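Local coordinates for acyl-CoA dehydrogenase domain protein Tcur3483 (Thermomonospora curvata, PDB 6WY9) that binds FAD as an acyl-CoA dehydrogenase family flavoprotein and probably oxidises CH-CH groups of its substrates, at residues 73-78 with 105-110; 92-97 with 264-269; 185-190 with 231-236. All blocks are in the same frame, centred on the assembly; numbering follows the deposited sequence.

Contact 1: residues 73-78 with 105-110; sequences GWLGYG and LPFPFV
The backbones come closest at L75 and P108, whose CA atoms lie 8.1 Å apart, too far for main-chain contact, so side chains bridge the gap. A single methyl does the touching. L75 CD2 sits 3.8 Å from F107 CE2 and equally near F107 CZ. It also reaches P108 CG at 3.8 Å. The methyl thus rests in the angle between an aromatic ring and a proline ring and approaches the F107 ring obliquely. The L75 and F107 side chains run past each other in opposite directions. F107 holds its CG anti to the backbone N (chi1 -172°), which swings the ring out to L75. P108 CD lies 3.4 Å above the plane of the F107 ring, near its rim, so the two residues that receive L75 also pack on each other.

The contact is buried within the helical N-terminal domain of the acyl-CoA dehydrogenase fold. G73 ends helix 62-71 in a Schellman motif. A type I turn from W74 to Y77 follows, with Y77 N bonded to W74 O at 3.3 Å. On the other side P108 is the N-cap of helix 109-122 and the centre of an inverse gamma turn. There F109 N bonds to F107 O at 2.8 Å.

Around the contact, L75 and P108 both pack on V66 of helix 62-71, while F107 meets F97 of helix 90-103 edge-to-face. All three touching residues are buried. The P108 side chain is about 13 Å from the bound dihydroflavine-adenine dinucleotide.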
ATOM      1  N   GLY A  73      29.158   9.234  33.630  1.00 73.63           N
ATOM      2  CA  GLY A  73      29.418  10.280  32.659  1.00 73.05           C
ATOM      3  C   GLY A  73      28.757  10.120  31.306  1.00 72.44           C
ATOM      4  O   GLY A  73      29.081  10.878  30.388  1.00 73.93           O
ATOM      5  N   TRP A  74      27.847   9.170  31.136  1.00 71.34           N
ATOM      6  CA  TRP A  74      27.309   8.949  29.799  1.00 69.73           C
ATOM      7  C   TRP A  74      26.090   9.811  29.486  1.00 71.51           C
ATOM      8  O   TRP A  74      25.786  10.027  28.305  1.00 72.10           O
ATOM      9  CB  TRP A  74      26.952   7.475  29.605  1.00 67.75           C
ATOM     10  CG  TRP A  74      28.143   6.567  29.496  1.00 66.32           C
ATOM     11  CD1 TRP A  74      28.514   5.597  30.382  1.00 66.51           C
ATOM     12  CD2 TRP A  74      29.127   6.557  28.451  1.00 64.87           C
ATOM     13  NE1 TRP A  74      29.659   4.974  29.950  1.00 66.27           N
ATOM     14  CE2 TRP A  74      30.057   5.541  28.764  1.00 65.69           C
ATOM     15  CE3 TRP A  74      29.309   7.296  27.281  1.00 64.70           C
ATOM     16  CZ2 TRP A  74      31.159   5.244  27.937  1.00 64.67           C
ATOM     17  CZ3 TRP A  74      30.411   6.995  26.457  1.00 64.68           C
ATOM     18  CH2 TRP A  74      31.317   5.983  26.797  1.00 64.12           C
ATOM     19  N   LEU A  75      25.400  10.324  30.507  1.00 71.60           N
ATOM     20  CA  LEU A  75      24.210  11.137  30.256  1.00 70.90           C
ATOM     21  C   LEU A  75      24.551  12.460  29.566  1.00 76.13           C
ATOM     22  O   LEU A  75      23.827  12.901  28.665  1.00 77.77           O
ATOM     23  CB  LEU A  75      23.465  11.368  31.573  1.00 65.88           C
ATOM     24  CG  LEU A  75      22.928  10.067  32.182  1.00 59.45           C
ATOM     25  CD1 LEU A  75      21.930  10.348  33.325  1.00 59.61           C
ATOM     26  CD2 LEU A  75      22.306   9.162  31.090  1.00 55.24           C
ATOM     27  N   GLY A  76      25.642  13.111  29.957  1.00 78.75           N
ATOM     28  CA  GLY A  76      25.943  14.367  29.298  1.00 81.79           C
ATOM     29  C   GLY A  76      26.793  14.228  28.057  1.00 81.41           C
ATOM     30  O   GLY A  76      27.363  15.214  27.578  1.00 83.98           O
ATOM     31  N   TYR A  77      26.904  13.012  27.525  1.00 78.02           N
ATOM     32  CA  TYR A  77      27.813  12.748  26.418  1.00 75.04           C
ATOM     33  C   TYR A  77      27.615  13.733  25.275  1.00 74.29           C
ATOM     34  O   TYR A  77      28.589  14.228  24.695  1.00 75.90           O
ATOM     35  CB  TYR A  77      27.594  11.321  25.926  1.00 73.26           C
ATOM     36  CG  TYR A  77      28.740  10.757  25.115  1.00 73.76           C
ATOM     37  CD1 TYR A  77      29.990  10.531  25.691  1.00 74.93           C
ATOM     38  CD2 TYR A  77      28.557  10.399  23.784  1.00 74.06           C
ATOM     39  CE1 TYR A  77      31.040   9.970  24.941  1.00 75.14           C
ATOM     40  CE2 TYR A  77      29.585   9.846  23.036  1.00 74.27           C
ATOM     41  CZ  TYR A  77      30.816   9.632  23.614  1.00 75.14           C
ATOM     42  OH  TYR A  77      31.813   9.097  22.837  1.00 76.42           O
ATOM     43  N   GLY A  78      26.365  14.015  24.927  1.00 72.17           N
ATOM     44  CA  GLY A  78      26.061  14.931  23.844  1.00 71.82           C
ATOM     45  C   GLY A  78      25.731  16.349  24.277  1.00 72.73           C
ATOM     46  O   GLY A  78      25.500  17.218  23.431  1.00 75.23           O
ATOM     47  N   LEU A 105      19.024  -1.862  27.767  1.00 73.52           N
ATOM     48  CA  LEU A 105      18.875  -0.992  28.913  1.00 76.53           C
ATOM     49  C   LEU A 105      18.006   0.207  28.557  1.00 79.47           C
ATOM     50  O   LEU A 105      17.951   0.628  27.397  1.00 78.69           O
ATOM     51  CB  LEU A 105      20.238  -0.518  29.406  1.00 75.87           C
ATOM     52  CG  LEU A 105      21.192  -1.635  29.860  1.00 78.95           C
ATOM     53  CD1 LEU A 105      22.512  -1.080  30.402  1.00 78.63           C
ATOM     54  CD2 LEU A 105      20.528  -2.567  30.879  1.00 82.12           C
ATOM     55  N   PRO A 106      17.274   0.730  29.527  1.00 83.47           N
ATOM     56  CA  PRO A 106      16.528   1.963  29.293  1.00 84.24           C
ATOM     57  C   PRO A 106      17.447   3.154  29.486  1.00 80.73           C
ATOM     58  O   PRO A 106      18.335   3.139  30.339  1.00 83.77           O
ATOM     59  CB  PRO A 106      15.437   1.915  30.366  1.00 87.97           C
ATOM     60  CG  PRO A 106      16.109   1.201  31.497  1.00 88.55           C
ATOM     61  CD  PRO A 106      16.982   0.140  30.844  1.00 87.04           C
ATOM     62  N   PHE A 107      17.248   4.178  28.661  1.00 72.43           N
ATOM     63  CA  PHE A 107      18.008   5.413  28.711  1.00 63.95           C
ATOM     64  C   PHE A 107      17.051   6.576  28.954  1.00 60.47           C
ATOM     65  O   PHE A 107      15.940   6.561  28.420  1.00 59.13           O
ATOM     66  CB  PHE A 107      18.763   5.619  27.397  1.00 60.18           C
ATOM     67  CG  PHE A 107      19.722   6.771  27.413  1.00 58.05           C
ATOM     68  CD1 PHE A 107      19.284   8.055  27.145  1.00 57.86           C
ATOM     69  CD2 PHE A 107      21.073   6.558  27.629  1.00 56.48           C
ATOM     70  CE1 PHE A 107      20.159   9.118  27.136  1.00 58.99           C
ATOM     71  CE2 PHE A 107      21.959   7.617  27.629  1.00 56.86           C
ATOM     72  CZ  PHE A 107      21.508   8.899  27.377  1.00 58.69           C
ATOM     73  N   PRO A 108      17.417   7.566  29.775  1.00 60.42           N
ATOM     74  CA  PRO A 108      16.456   8.649  30.069  1.00 62.12           C
ATOM     75  C   PRO A 108      16.391   9.677  28.945  1.00 62.11           C
ATOM     76  O   PRO A 108      16.768  10.848  29.114  1.00 60.66           O
ATOM     77  CB  PRO A 108      17.018   9.234  31.366  1.00 63.28           C
ATOM     78  CG  PRO A 108      18.492   9.046  31.229  1.00 61.59           C
ATOM     79  CD  PRO A 108      18.680   7.731  30.528  1.00 59.25           C
ATOM     80  N   PHE A 109      15.924   9.234  27.766  1.00 61.66           N
ATOM     81  CA  PHE A 109      15.880  10.102  26.586  0.54 62.32           C
ATOM     82  C   PHE A 109      15.123  11.391  26.898  1.00 64.38           C
ATOM     83  O   PHE A 109      15.614  12.504  26.701  1.00 66.83           O
ATOM     84  CB  PHE A 109      15.191   9.392  25.407  0.54 62.41           C
ATOM     85  CG  PHE A 109      16.006   8.307  24.733  0.54 60.41           C
ATOM     86  CD1 PHE A 109      16.944   8.618  23.766  0.54 59.56           C
ATOM     87  CD2 PHE A 109      15.775   6.967  25.018  0.54 59.00           C
ATOM     88  CE1 PHE A 109      17.671   7.610  23.132  0.54 57.77           C
ATOM     89  CE2 PHE A 109      16.491   5.960  24.383  0.54 57.62           C
ATOM     90  CZ  PHE A 109      17.437   6.283  23.448  0.54 57.05           C
ATOM     91  N   VAL A 110      13.881  11.235  27.356  1.00 63.46           N
ATOM     92  CA  VAL A 110      13.027  12.400  27.572  1.00 65.78           C
ATOM     93  C   VAL A 110      13.707  13.404  28.495  1.00 66.66           C
ATOM     94  O   VAL A 110      13.653  14.611  28.262  1.00 70.64           O
ATOM     95  CB  VAL A 110      11.653  11.969  28.113  1.00 65.64           C
ATOM     96  CG1 VAL A 110      10.879  13.146  28.572  1.00 67.24           C
ATOM     97  CG2 VAL A 110      10.877  11.273  27.030  1.00 67.50           C
TER

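Contact 2: residues 92-97 with 264-269; sequences EQYVLF and GLAALG
A267 meets F97 where two helices cross at -62°, an interhelical packing that joins the N-terminal helical domain to the C-terminal one. The segment axes are 9.9 Å apart at closest approach. The CA atoms of F97 and A267 are only 6.0 Å apart, a distance that the small alanine allows. Both residues are buried, and this is the tightly packed part. F97 CB touches A267 CB at 3.7 Å, and both CB atoms are directed at the opposing helix. The F97 ring is approached obliquely by the same methyl. Beyond it, the ring meets that of F109, the planes at about 60°, and A267 O receives a weak hydrogen bond from Q101 NE2.

Y94 and A266 form the looser, solvent-facing side, for both are partly exposed. Y94 stretches its ring across to A266 with a chi1 of -91°, well off the usual staggered position. The A266 methyl lies 3.7 Å from Y94 CZ, oblique to the ring. The still shorter approach of Y94 OH to this methyl is doubtful. Within helix 90-103, Q93 O stands 3.4 Å above the F97 ring plane, displaced toward its rim.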
ATOM      1  N   GLU A  92      28.734  10.059  17.229  1.00 70.40           N
ATOM      2  CA  GLU A  92      29.007   9.405  18.509  1.00 67.94           C
ATOM      3  C   GLU A  92      27.733   9.254  19.344  1.00 63.50           C
ATOM      4  O   GLU A  92      27.510   8.209  19.978  1.00 59.24           O
ATOM      5  CB  GLU A  92      30.070  10.188  19.289  1.00 72.10           C
ATOM      6  CG  GLU A  92      31.452  10.275  18.621  1.00 76.26           C
ATOM      7  CD  GLU A  92      32.385  11.287  19.302  1.00 81.98           C
ATOM      8  OE1 GLU A  92      32.226  12.511  19.100  1.00 86.15           O
ATOM      9  OE2 GLU A  92      33.286  10.864  20.050  1.00 83.27           O
ATOM     10  N   GLN A  93      26.888  10.293  19.364  1.00 63.27           N
ATOM     11  CA  GLN A  93      25.636  10.207  20.105  1.00 62.91           C
ATOM     12  C   GLN A  93      24.793   9.035  19.626  1.00 61.74           C
ATOM     13  O   GLN A  93      24.157   8.340  20.434  1.00 59.61           O
ATOM     14  CB  GLN A  93      24.854  11.531  19.985  1.00 66.43           C
ATOM     15  CG  GLN A  93      25.648  12.755  20.423  1.00 69.27           C
ATOM     16  CD  GLN A  93      24.853  14.059  20.372  1.00 74.12           C
ATOM     17  OE1 GLN A  93      25.329  15.100  20.831  1.00 77.74           O
ATOM     18  NE2 GLN A  93      23.641  14.007  19.820  1.00 74.10           N
ATOM     19  N   TYR A  94      24.757   8.798  18.313  1.00 63.75           N
ATOM     20  CA  TYR A  94      23.907   7.715  17.819  1.00 66.35           C
ATOM     21  C   TYR A  94      24.486   6.358  18.179  1.00 62.98           C
ATOM     22  O   TYR A  94      23.731   5.418  18.478  1.00 62.78           O
ATOM     23  CB  TYR A  94      23.704   7.826  16.305  1.00 71.48           C
ATOM     24  CG  TYR A  94      22.485   8.644  15.964  1.00 77.01           C
ATOM     25  CD1 TYR A  94      21.398   8.680  16.834  1.00 79.18           C
ATOM     26  CD2 TYR A  94      22.427   9.410  14.803  1.00 79.63           C
ATOM     27  CE1 TYR A  94      20.265   9.454  16.555  1.00 82.14           C
ATOM     28  CE2 TYR A  94      21.298  10.183  14.508  1.00 82.58           C
ATOM     29  CZ  TYR A  94      20.227  10.198  15.390  1.00 83.79           C
ATOM     30  OH  TYR A  94      19.101  10.936  15.112  1.00 87.16           O
ATOM     31  N   VAL A  95      25.818   6.235  18.162  1.00 60.14           N
ATOM     32  CA  VAL A  95      26.426   4.979  18.605  1.00 57.23           C
ATOM     33  C   VAL A  95      25.996   4.684  20.033  1.00 54.88           C
ATOM     34  O   VAL A  95      25.582   3.568  20.354  1.00 54.59           O
ATOM     35  CB  VAL A  95      27.960   5.015  18.476  1.00 56.82           C
ATOM     36  CG1 VAL A  95      28.543   3.666  18.902  1.00 54.54           C
ATOM     37  CG2 VAL A  95      28.412   5.338  17.046  1.00 58.18           C
ATOM     38  N   LEU A  96      26.050   5.698  20.905  1.00 53.78           N
ATOM     39  CA  LEU A  96      25.602   5.526  22.285  1.00 53.57           C
ATOM     40  C   LEU A  96      24.144   5.044  22.355  1.00 53.31           C
ATOM     41  O   LEU A  96      23.846   4.012  22.975  1.00 52.42           O
ATOM     42  CB  LEU A  96      25.804   6.830  23.049  1.00 55.14           C
ATOM     43  CG  LEU A  96      25.218   6.875  24.472  1.00 56.95           C
ATOM     44  CD1 LEU A  96      25.700   5.722  25.314  1.00 55.38           C
ATOM     45  CD2 LEU A  96      25.577   8.209  25.148  1.00 59.61           C
ATOM     46  N   PHE A  97      23.223   5.750  21.694  1.00 54.65           N
ATOM     47  CA  PHE A  97      21.817   5.318  21.726  1.00 57.22           C
ATOM     48  C   PHE A  97      21.641   3.916  21.149  1.00 57.85           C
ATOM     49  O   PHE A  97      20.838   3.117  21.658  1.00 58.40           O
ATOM     50  CB  PHE A  97      20.935   6.311  20.969  1.00 61.19           C
ATOM     51  CG  PHE A  97      20.982   7.706  21.528  1.00 66.35           C
ATOM     52  CD1 PHE A  97      21.274   7.922  22.868  1.00 67.74           C
ATOM     53  CD2 PHE A  97      20.742   8.813  20.717  1.00 70.20           C
ATOM     54  CE1 PHE A  97      21.323   9.228  23.396  1.00 69.86           C
ATOM     55  CE2 PHE A  97      20.800  10.110  21.242  1.00 72.17           C
ATOM     56  CZ  PHE A  97      21.087  10.309  22.581  1.00 71.62           C
ATOM     57  N   GLY A 264      14.935  10.474  19.698  1.00 81.05           N
ATOM     58  CA  GLY A 264      14.579   9.156  20.197  1.00 74.39           C
ATOM     59  C   GLY A 264      14.023   8.252  19.107  1.00 65.91           C
ATOM     60  O   GLY A 264      14.409   7.083  19.017  1.00 63.10           O
ATOM     61  N   LEU A 265      13.114   8.772  18.263  1.00 60.68           N
ATOM     62  CA  LEU A 265      12.550   7.925  17.219  0.53 58.47           C
ATOM     63  C   LEU A 265      13.618   7.526  16.192  1.00 57.93           C
ATOM     64  O   LEU A 265      13.564   6.428  15.641  1.00 58.89           O
ATOM     65  CB  LEU A 265      11.335   8.628  16.578  0.53 56.81           C
ATOM     66  CG  LEU A 265      10.301   9.174  17.596  0.53 55.27           C
ATOM     67  CD1 LEU A 265       8.991   9.528  16.944  0.53 51.52           C
ATOM     68  CD2 LEU A 265      10.015   8.184  18.675  0.53 55.23           C
ATOM     69  N   ALA A 266      14.616   8.372  15.968  1.00 57.68           N
ATOM     70  CA  ALA A 266      15.776   7.961  15.192  1.00 55.22           C
ATOM     71  C   ALA A 266      16.477   6.748  15.806  1.00 58.30           C
ATOM     72  O   ALA A 266      16.799   5.778  15.104  1.00 57.70           O
ATOM     73  CB  ALA A 266      16.748   9.116  15.079  1.00 53.60           C
ATOM     74  N   ALA A 267      16.797   6.812  17.103  1.00 58.69           N
ATOM     75  CA  ALA A 267      17.397   5.645  17.752  1.00 57.51           C
ATOM     76  C   ALA A 267      16.481   4.427  17.678  1.00 56.36           C
ATOM     77  O   ALA A 267      16.981   3.292  17.601  1.00 55.09           O
ATOM     78  CB  ALA A 267      17.750   5.956  19.214  1.00 58.15           C
ATOM     79  N   LEU A 268      15.145   4.630  17.732  1.00 55.53           N
ATOM     80  CA  LEU A 268      14.209   3.506  17.601  1.00 55.51           C
ATOM     81  C   LEU A 268      14.384   2.815  16.264  1.00 53.04           C
ATOM     82  O   LEU A 268      14.375   1.581  16.182  1.00 52.98           O
ATOM     83  CB  LEU A 268      12.758   3.960  17.718  1.00 58.37           C
ATOM     84  CG  LEU A 268      12.346   4.728  18.968  1.00 65.43           C
ATOM     85  CD1 LEU A 268      10.826   4.956  19.021  1.00 66.68           C
ATOM     86  CD2 LEU A 268      12.857   4.042  20.239  1.00 68.72           C
ATOM     87  N   GLY A 269      14.464   3.604  15.192  1.00 50.52           N
ATOM     88  CA  GLY A 269      14.766   3.037  13.892  1.00 46.98           C
ATOM     89  C   GLY A 269      16.081   2.278  13.896  1.00 45.73           C
ATOM     90  O   GLY A 269      16.197   1.222  13.276  1.00 44.19           O
TER

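Contact 3: residues 185-190 with 231-236; sequences DYIWLA and TYYSGV
L189 lies over one face of the Y233 ring, and I187 meets the same tyrosine at its hydroxyl end. L189 CD2 is 4.2 Å from the Y233 ring centroid, 14° off the normal, a CH-pi contact. The other methyl, L189 CD1, sits further out, 3.7 Å from Y233 CZ. L189 and Y233 therefore lie alongside, running in opposite directions. A trans chi1 of -172° carries both L189 methyls out to the ring. I187 instead runs at a slant to the tyrosine and offers its CG2 to Y233 OH at 3.5 Å.

These residues come from different sheets of the beta middle domain of the acyl-CoA dehydrogenase fold. I187 and L189 point inward from strand 186-192 of the mixed sheet, and Y233 from strand 227-239 of the antiparallel sheet. The contact is part of the apolar filling between them. F215 also meets the Y233 ring. The side chain of I187 is about 8 Å from the bound dihydroflavine-adenine dinucleotide (FDA).

The buried phenol is held by its own strand: Y233 OH and T231 OG1 share a hydrogen bond of 2.8 Å. T231 OG1 bonds in turn to T178 OG1. A phenylalanine in place of Y233 would probably leave T231 without this partner and open a gap beside I187 CG2. On the other side of strand 186-192, W188 NE1 bonds to OH of Y146, an FAD-binding residue.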
ATOM      1  N   ASP A 185      10.969  12.410  39.345  1.00 62.14           N
ATOM      2  CA  ASP A 185      11.001  13.389  40.423  1.00 65.72           C
ATOM      3  C   ASP A 185      10.225  14.659  40.106  1.00 64.79           C
ATOM      4  O   ASP A 185       9.862  15.388  41.039  1.00 65.70           O
ATOM      5  CB  ASP A 185      12.442  13.791  40.738  1.00 71.10           C
ATOM      6  CG  ASP A 185      13.335  12.603  40.964  1.00 73.95           C
ATOM      7  OD1 ASP A 185      13.107  11.853  41.934  1.00 75.79           O
ATOM      8  OD2 ASP A 185      14.254  12.409  40.152  1.00 74.58           O
ATOM      9  N   TYR A 186      10.004  14.962  38.822  1.00 61.33           N
ATOM     10  CA  TYR A 186       9.301  16.177  38.420  1.00 59.67           C
ATOM     11  C   TYR A 186       8.477  15.926  37.166  1.00 56.39           C
ATOM     12  O   TYR A 186       8.876  15.152  36.290  1.00 55.11           O
ATOM     13  CB  TYR A 186      10.258  17.323  38.129  1.00 61.38           C
ATOM     14  CG  TYR A 186      11.096  17.732  39.314  1.00 65.34           C
ATOM     15  CD1 TYR A 186      10.566  18.543  40.320  1.00 67.10           C
ATOM     16  CD2 TYR A 186      12.412  17.323  39.417  1.00 67.70           C
ATOM     17  CE1 TYR A 186      11.337  18.919  41.399  1.00 70.70           C
ATOM     18  CE2 TYR A 186      13.191  17.696  40.485  1.00 71.04           C
ATOM     19  CZ  TYR A 186      12.651  18.494  41.469  1.00 72.18           C
ATOM     20  OH  TYR A 186      13.441  18.856  42.525  1.00 75.06           O
ATOM     21  N   ILE A 187       7.331  16.612  37.085  1.00 55.18           N
ATOM     22  CA  ILE A 187       6.493  16.632  35.897  1.00 54.30           C
ATOM     23  C   ILE A 187       6.747  17.933  35.146  1.00 56.27           C
ATOM     24  O   ILE A 187       6.734  19.026  35.738  1.00 59.00           O
ATOM     25  CB  ILE A 187       4.996  16.491  36.248  1.00 51.64           C
ATOM     26  CG1 ILE A 187       4.785  15.377  37.279  1.00 51.42           C
ATOM     27  CG2 ILE A 187       4.183  16.190  34.998  1.00 49.03           C
ATOM     28  CD1 ILE A 187       5.089  13.939  36.766  1.00 49.05           C
ATOM     29  N   TRP A 188       6.983  17.814  33.842  1.00 53.51           N
ATOM     30  CA  TRP A 188       7.017  18.963  32.942  1.00 53.94           C
ATOM     31  C   TRP A 188       5.575  19.184  32.504  1.00 52.91           C
ATOM     32  O   TRP A 188       5.082  18.501  31.611  1.00 50.99           O
ATOM     33  CB  TRP A 188       7.945  18.647  31.786  1.00 52.72           C
ATOM     34  CG  TRP A 188       8.013  19.551  30.639  1.00 53.04           C
ATOM     35  CD1 TRP A 188       7.250  19.499  29.513  1.00 52.49           C
ATOM     36  CD2 TRP A 188       8.998  20.576  30.420  1.00 56.55           C
ATOM     37  NE1 TRP A 188       7.688  20.446  28.603  1.00 54.35           N
ATOM     38  CE2 TRP A 188       8.750  21.128  29.144  1.00 56.94           C
ATOM     39  CE3 TRP A 188      10.051  21.089  31.188  1.00 59.12           C
ATOM     40  CZ2 TRP A 188       9.506  22.176  28.622  1.00 59.99           C
ATOM     41  CZ3 TRP A 188      10.807  22.123  30.666  1.00 62.70           C
ATOM     42  CH2 TRP A 188      10.529  22.658  29.397  1.00 62.87           C
ATOM     43  N   LEU A 189       4.876  20.119  33.162  1.00 53.29           N
ATOM     44  CA  LEU A 189       3.414  20.149  33.128  1.00 53.16           C
ATOM     45  C   LEU A 189       2.895  21.335  32.318  1.00 54.66           C
ATOM     46  O   LEU A 189       3.174  22.496  32.652  1.00 56.38           O
ATOM     47  CB  LEU A 189       2.833  20.179  34.539  1.00 53.80           C
ATOM     48  CG  LEU A 189       1.313  20.025  34.613  1.00 52.65           C
ATOM     49  CD1 LEU A 189       0.898  18.593  34.247  1.00 49.58           C
ATOM     50  CD2 LEU A 189       0.835  20.408  36.011  1.00 53.93           C
ATOM     51  N   ALA A 190       2.098  21.029  31.279  1.00 51.88           N
ATOM     52  CA  ALA A 190       1.435  22.036  30.460  1.00 50.90           C
ATOM     53  C   ALA A 190       0.099  22.398  31.100  1.00 51.57           C
ATOM     54  O   ALA A 190      -0.755  21.526  31.265  1.00 49.94           O
ATOM     55  CB  ALA A 190       1.238  21.522  29.037  1.00 48.71           C
ATOM     56  N   THR A 231      -2.064  10.971  35.866  1.00 49.26           N
ATOM     57  CA  THR A 231      -1.612  11.755  36.998  1.00 49.61           C
ATOM     58  C   THR A 231      -2.697  12.754  37.344  1.00 52.32           C
ATOM     59  O   THR A 231      -3.472  13.171  36.474  1.00 51.37           O
ATOM     60  CB  THR A 231      -0.264  12.455  36.717  1.00 48.72           C
ATOM     61  OG1 THR A 231      -0.316  13.161  35.462  1.00 46.21           O
ATOM     62  CG2 THR A 231       0.890  11.404  36.689  1.00 46.94           C
ATOM     63  N   TYR A 232      -2.779  13.084  38.630  1.00 55.22           N
ATOM     64  CA  TYR A 232      -3.822  13.939  39.190  1.00 59.38           C
ATOM     65  C   TYR A 232      -3.189  15.055  40.005  1.00 60.96           C
ATOM     66  O   TYR A 232      -2.223  14.820  40.736  1.00 61.10           O
ATOM     67  CB  TYR A 232      -4.805  13.126  40.078  1.00 62.87           C
ATOM     68  CG  TYR A 232      -5.388  11.968  39.307  1.00 63.49           C
ATOM     69  CD1 TYR A 232      -6.495  12.147  38.487  1.00 64.46           C
ATOM     70  CD2 TYR A 232      -4.797  10.707  39.348  1.00 63.00           C
ATOM     71  CE1 TYR A 232      -7.012  11.103  37.745  1.00 64.41           C
ATOM     72  CE2 TYR A 232      -5.321   9.641  38.603  1.00 62.42           C
ATOM     73  CZ  TYR A 232      -6.424   9.852  37.808  1.00 63.84           C
ATOM     74  OH  TYR A 232      -6.960   8.825  37.058  1.00 64.60           O
ATOM     75  N   TYR A 233      -3.760  16.266  39.884  1.00 62.27           N
ATOM     76  CA  TYR A 233      -3.259  17.480  40.541  1.00 63.49           C
ATOM     77  C   TYR A 233      -4.447  18.150  41.211  1.00 65.65           C
ATOM     78  O   TYR A 233      -5.323  18.708  40.535  1.00 64.98           O
ATOM     79  CB  TYR A 233      -2.572  18.425  39.546  1.00 61.62           C
ATOM     80  CG  TYR A 233      -1.619  17.673  38.644  1.00 58.54           C
ATOM     81  CD1 TYR A 233      -2.085  17.003  37.529  1.00 56.04           C
ATOM     82  CD2 TYR A 233      -0.258  17.600  38.941  1.00 58.85           C
ATOM     83  CE1 TYR A 233      -1.206  16.276  36.695  1.00 54.71           C
ATOM     84  CE2 TYR A 233       0.599  16.899  38.155  1.00 57.11           C
ATOM     85  CZ  TYR A 233       0.128  16.233  37.027  1.00 54.68           C
ATOM     86  OH  TYR A 233       0.980  15.515  36.253  1.00 52.63           O
ATOM     87  N   SER A 234      -4.478  18.078  42.531  1.00 66.92           N
ATOM     88  CA  SER A 234      -5.596  18.558  43.329  1.00 69.11           C
ATOM     89  C   SER A 234      -5.047  19.598  44.299  1.00 69.23           C
ATOM     90  O   SER A 234      -4.451  19.245  45.321  1.00 71.17           O
ATOM     91  CB  SER A 234      -6.259  17.393  44.044  1.00 71.32           C
ATOM     92  OG  SER A 234      -7.441  17.829  44.669  1.00 75.06           O
ATOM     93  N   GLY A 235      -5.204  20.875  43.952  1.00 67.74           N
ATOM     94  CA  GLY A 235      -4.716  21.942  44.806  1.00 69.68           C
ATOM     95  C   GLY A 235      -3.220  21.990  44.930  1.00 70.39           C
ATOM     96  O   GLY A 235      -2.707  22.600  45.869  1.00 72.65           O
ATOM     97  N   VAL A 236      -2.492  21.362  44.004  1.00 69.74           N
ATOM     98  CA  VAL A 236      -1.038  21.342  44.100  1.00 72.62           C
ATOM     99  C   VAL A 236      -0.495  22.761  44.027  1.00 73.64           C
ATOM    100  O   VAL A 236      -0.893  23.555  43.168  1.00 73.61           O
ATOM    101  CB  VAL A 236      -0.421  20.485  42.990  1.00 71.50           C
ATOM    102  CG1 VAL A 236       1.096  20.529  43.102  1.00 73.54           C
ATOM    103  CG2 VAL A 236      -0.941  19.062  43.059  1.00 70.68           C
TER

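From the N terminus, the chain leaves helix 62-71 at the turn 73-78, runs through helix 90-103 and returns at 105-110, where contact 1 closes a short loop. Contact 2 begins inside that loop, at 92-97, and closes only at 264-269. Contacts 1 and 2 therefore cross. They also touch, with W74 O 3.6 Å from L96 CD2. Contact 3 closes its own loop, 185-236, nested inside that of contact 2 and in series with contact 1. Contact 1 packs the turn after helix 62-71 against the start of helix 109-122, contact 2 ties the N-terminal helices to the C-terminal ones, and contact 3 joins the two sheets of the middle domain.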